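Local coordinates for CCMAN5 (Cellulosimicrobium cellulans, PDB 2XSG), which probably hydrolyses alpha-mannosidic linkages as a calcium-containing family 92 glycoside hydrolase, and enables mannose-6-phosphate modification of recombinant human lysosomal enzymes, at residues L511-P514 against S520-S523; K494-G499 against V554-G559. All coordinates share one frame; numbering follows the deposited sequence.

Contact 1: residues L511-P514 against S520-S523; sequences LLTP and SWQS
Just beyond strand 508-512 of the catalytic domain the chain enters a loop that doubles back on itself, so that Thr-513 and Pro-514 meet Trp-521 and Gln-522. One backbone bond closes the turn: the amide of Gln-522 donates to Pro-514 O, with N to O at 2.8 Å and a nearly straight N-H...O angle of 165°. The donor is tilted 31° from the carbonyl plane. Beside this bond the side chain of Gln-522 crosses the proline ring obliquely, with Gln-522 CB by Pro-514 CG. Its CG is turned beside its own backbone N (chi1 -69°) and the chain is extended from there, which brings Gln-522 NE2 to 3.4 Å from Pro-514 CB.

The short strand 508-512 pairs antiparallel with 496-497 in a two-stranded ribbon, and this loop follows directly from it. Pro-514 also packs on Leu-539 of helix 539-542, Pro-455 of helix 455-474 and Ala-532 of a loop, and is buried.

Trp-521 approaches Thr-513 with the benzene end of its indole. Thr-513 O lies in the ring plane at the edge, 3.5 Å from Trp-521 CZ3, and Thr-513 CB is 3.8 Å from Trp-521 CE3, the two side chains crossing at about a right angle. Thr-513 CG2 reaches on past the ring to 3.6 Å from Gln-522 O. With OG1 beside the backbone N, the threonine hydroxyl turns back to donate to Leu-511 O at 2.8 Å, from above the carbonyl plane rather than on a lone pair, and it is also hydrogen-bonded to His-526 NE2. Arg-515, from the intervening turn, makes a cation-pi contact with Trp-521.

Contact 2: residues K494-G499 against V554-G559; sequences KLTKPG and VEAMGG
Where helix 478-495 gives way to strand 496-497, the backbone passes the C-terminal end of helix 550-556, and Thr-496 and Ala-556 come closest, with 6.1 Å between their CA atoms. No hydrogen bond joins the two segments directly; the contact is a small threonine-alanine packing supplemented by water. The CB of Thr-496 is directed toward the helix end, and its two branches divide Ala-556 between them. OG1 and CB both touch the alanine methyl, Thr-496 CB lying 3.7 Å from Ala-556 CB, while CG2, anti to the backbone N, swings over the carbonyl group and comes to 3.3 Å from Ala-556 O. The hydroxyl does not bond across the contact, since its partner is Ile-492 O in the preceding helical turn.

The helix ends in a Schellman motif: Gly-558 has positive phi, its amide bonds back to Glu-555 O, and Gly-559 N reaches Val-554 O at 3.0 Å. Gly-559 then takes the N-cap position of helix 560-570, so one helix is closed and the next begun within two residues. Met-557 starts away from Thr-496 at CB and packs on Val-509, His-543 and Ala-563.

Two waters span the join. The first donates both to Thr-496 O, at 2.7 Å, and to Ala-556 O, at 2.8 Å. The second accepts from Gly-499 N at 3.0 Å and donates, over a longer 3.3 Å, to Met-557 O. Water thus bridges Thr-496 O to Ala-556 O and Gly-499 N to Met-557 O, so the polar link between the segments runs through solvent, whereas the direct contact, a methyl group seated against the end of the helix, is van der Waals in character.

Contact 1 is nested in the chain loop that contact 2 closes, and their centres are 11 Å apart. The antiparallel ribbon joins them: Leu-511 O lies 3.0 Å from Lys-497 N, and Thr-513 N is likewise 3.0 Å from Leu-495 O, both probable hydrogen bonds. The indole of contact 1 also packs on the backbone of Lys-494, in helix 478-495, with Trp-521 CH2 3.3 Å from Lys-494 O, an oxygen that is hydrogen-bonded to Arg-515. Both contacts are peripheral: their centres lie about 33 and 34 Å from the centre of the chain, and neither includes the calcium-site residues Asn-588, Glu-589 and Asp-662; they belong to the outer packing of the catalytic domain.

Contact 1: residues L511-P514 against S520-S523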
# COMPACT_ATOMS: atom_id res chain seq x y z
N LEU A 511 -21.66 17.00 15.47
CA LEU A 511 -21.12 15.96 14.59
C LEU A 511 -21.41 16.26 13.13
O LEU A 511 -22.48 16.79 12.79
CB LEU A 511 -21.72 14.59 14.91
CG LEU A 511 -21.55 13.92 16.25
CD1 LEU A 511 -22.39 12.65 16.23
CD2 LEU A 511 -20.09 13.61 16.52
N LEU A 512 -20.47 15.89 12.27
CA LEU A 512 -20.67 15.92 10.83
C LEU A 512 -22.02 15.30 10.50
O LEU A 512 -22.30 14.17 10.90
CB LEU A 512 -19.54 15.16 10.14
CG LEU A 512 -19.59 15.09 8.60
CD1 LEU A 512 -19.31 16.46 7.95
CD2 LEU A 512 -18.60 14.06 8.10
N THR A 513 -22.83 16.06 9.77
CA THR A 513 -24.20 15.70 9.40
C THR A 513 -24.52 16.24 7.99
O THR A 513 -24.14 17.37 7.66
CB THR A 513 -25.21 16.30 10.43
OG1 THR A 513 -24.86 15.88 11.74
CG2 THR A 513 -26.64 15.86 10.16
N PRO A 514 -25.21 15.45 7.13
CA PRO A 514 -25.56 16.00 5.83
C PRO A 514 -26.52 17.20 5.97
O PRO A 514 -27.38 17.22 6.87
CB PRO A 514 -26.25 14.82 5.13
CG PRO A 514 -26.83 14.02 6.27
CD PRO A 514 -25.76 14.09 7.31
N SER A 520 -31.25 23.38 5.98
CA SER A 520 -31.90 22.38 6.85
C SER A 520 -30.93 21.23 7.04
O SER A 520 -30.30 20.80 6.07
CB SER A 520 -33.14 21.77 6.18
OG SER A 520 -34.08 22.74 5.80
N TRP A 521 -30.84 20.72 8.26
CA TRP A 521 -30.07 19.49 8.49
C TRP A 521 -30.85 18.30 7.95
O TRP A 521 -32.09 18.30 8.01
CB TRP A 521 -29.77 19.33 9.96
CG TRP A 521 -28.88 20.40 10.45
CD1 TRP A 521 -29.24 21.49 11.18
CD2 TRP A 521 -27.47 20.51 10.21
NE1 TRP A 521 -28.13 22.29 11.43
CE2 TRP A 521 -27.03 21.71 10.84
CE3 TRP A 521 -26.54 19.71 9.53
CZ2 TRP A 521 -25.69 22.11 10.83
CZ3 TRP A 521 -25.21 20.12 9.50
CH2 TRP A 521 -24.80 21.31 10.16
N GLN A 522 -30.15 17.32 7.40
CA GLN A 522 -30.82 16.11 6.90
C GLN A 522 -30.71 14.98 7.90
O GLN A 522 -29.70 14.83 8.59
CB GLN A 522 -30.29 15.70 5.52
CG GLN A 522 -30.69 16.68 4.39
CD GLN A 522 -29.97 16.41 3.07
OE1 GLN A 522 -30.46 16.76 2.00
NE2 GLN A 522 -28.83 15.76 3.14
N SER A 523 -31.77 14.18 7.99
CA SER A 523 -31.83 13.06 8.92
C SER A 523 -30.79 11.99 8.56
O SER A 523 -30.65 11.63 7.40
CB SER A 523 -33.25 12.47 8.89
OG SER A 523 -33.28 11.17 9.47

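Contact 2: residues K494-G499 against V554-G559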
# COMPACT_ATOMS: atom_id res chain seq x y z
N LYS A 494 -19.60 24.58 8.71
CA LYS A 494 -20.93 24.50 8.11
C LYS A 494 -21.62 23.14 8.22
O LYS A 494 -22.85 23.06 8.10
CB LYS A 494 -20.88 24.93 6.63
CG LYS A 494 -20.34 26.34 6.37
CD LYS A 494 -21.47 27.36 6.37
CE LYS A 494 -21.02 28.69 5.77
NZ LYS A 494 -20.31 29.56 6.74
N LEU A 495 -20.85 22.06 8.43
CA LEU A 495 -21.46 20.72 8.51
C LEU A 495 -21.45 20.06 9.89
O LEU A 495 -21.96 18.95 10.03
CB LEU A 495 -20.88 19.78 7.44
CG LEU A 495 -21.07 20.19 5.98
CD1 LEU A 495 -20.47 19.15 5.05
CD2 LEU A 495 -22.54 20.39 5.67
N THR A 496 -20.86 20.70 10.89
CA THR A 496 -20.88 20.13 12.24
C THR A 496 -22.17 20.57 12.91
O THR A 496 -22.27 21.70 13.37
CB THR A 496 -19.66 20.55 13.10
OG1 THR A 496 -18.44 20.30 12.40
CG2 THR A 496 -19.64 19.81 14.44
N LYS A 497 -23.15 19.69 12.95
CA LYS A 497 -24.46 20.01 13.52
C LYS A 497 -24.45 19.99 15.03
O LYS A 497 -24.19 18.94 15.63
CB LYS A 497 -25.51 19.02 13.02
CG LYS A 497 -26.88 19.25 13.63
CD LYS A 497 -27.82 18.12 13.29
CE LYS A 497 -29.21 18.44 13.80
NZ LYS A 497 -30.13 17.32 13.54
N PRO A 498 -24.75 21.13 15.67
CA PRO A 498 -24.75 21.15 17.14
C PRO A 498 -25.76 20.18 17.72
O PRO A 498 -26.83 20.01 17.15
CB PRO A 498 -25.17 22.58 17.48
CG PRO A 498 -24.79 23.38 16.27
CD PRO A 498 -25.05 22.46 15.11
N GLY A 499 -25.41 19.56 18.83
CA GLY A 499 -26.32 18.64 19.53
C GLY A 499 -26.75 17.43 18.71
O GLY A 499 -27.82 16.87 18.95
N VAL A 554 -12.95 20.92 17.43
CA VAL A 554 -13.34 20.91 18.86
C VAL A 554 -14.37 22.01 19.16
O VAL A 554 -15.40 21.74 19.77
CB VAL A 554 -12.09 20.95 19.84
CG1 VAL A 554 -12.49 21.19 21.29
CG2 VAL A 554 -11.29 19.65 19.75
N GLU A 555 -14.10 23.24 18.72
CA GLU A 555 -15.06 24.36 18.83
C GLU A 555 -16.41 24.10 18.15
O GLU A 555 -17.46 24.33 18.74
CB GLU A 555 -14.44 25.68 18.34
CG GLU A 555 -15.49 26.78 18.05
CD GLU A 555 -14.95 28.23 18.19
OE1 GLU A 555 -13.84 28.42 18.72
OE2 GLU A 555 -15.66 29.19 17.77
N ALA A 556 -16.38 23.61 16.91
CA ALA A 556 -17.62 23.36 16.19
C ALA A 556 -18.45 22.26 16.86
O ALA A 556 -19.67 22.24 16.73
CB ALA A 556 -17.34 23.01 14.72
N MET A 557 -17.77 21.35 17.57
CA MET A 557 -18.38 20.25 18.31
C MET A 557 -19.09 20.73 19.57
O MET A 557 -19.91 20.00 20.15
CB MET A 557 -17.32 19.22 18.72
CG MET A 557 -16.81 18.32 17.59
SD MET A 557 -15.72 17.02 18.22
CE MET A 557 -16.90 15.84 18.91
N GLY A 558 -18.76 21.94 20.01
CA GLY A 558 -19.37 22.53 21.20
C GLY A 558 -18.39 22.63 22.36
O GLY A 558 -18.80 22.67 23.53
N GLY A 559 -17.10 22.65 22.05
CA GLY A 559 -16.07 22.91 23.06
C GLY A 559 -15.34 21.67 23.55
O GLY A 559 -15.61 20.56 23.09
O HOH W 1 -21.24 23.67 14.96
O HOH W 2 -23.08 20.76 20.26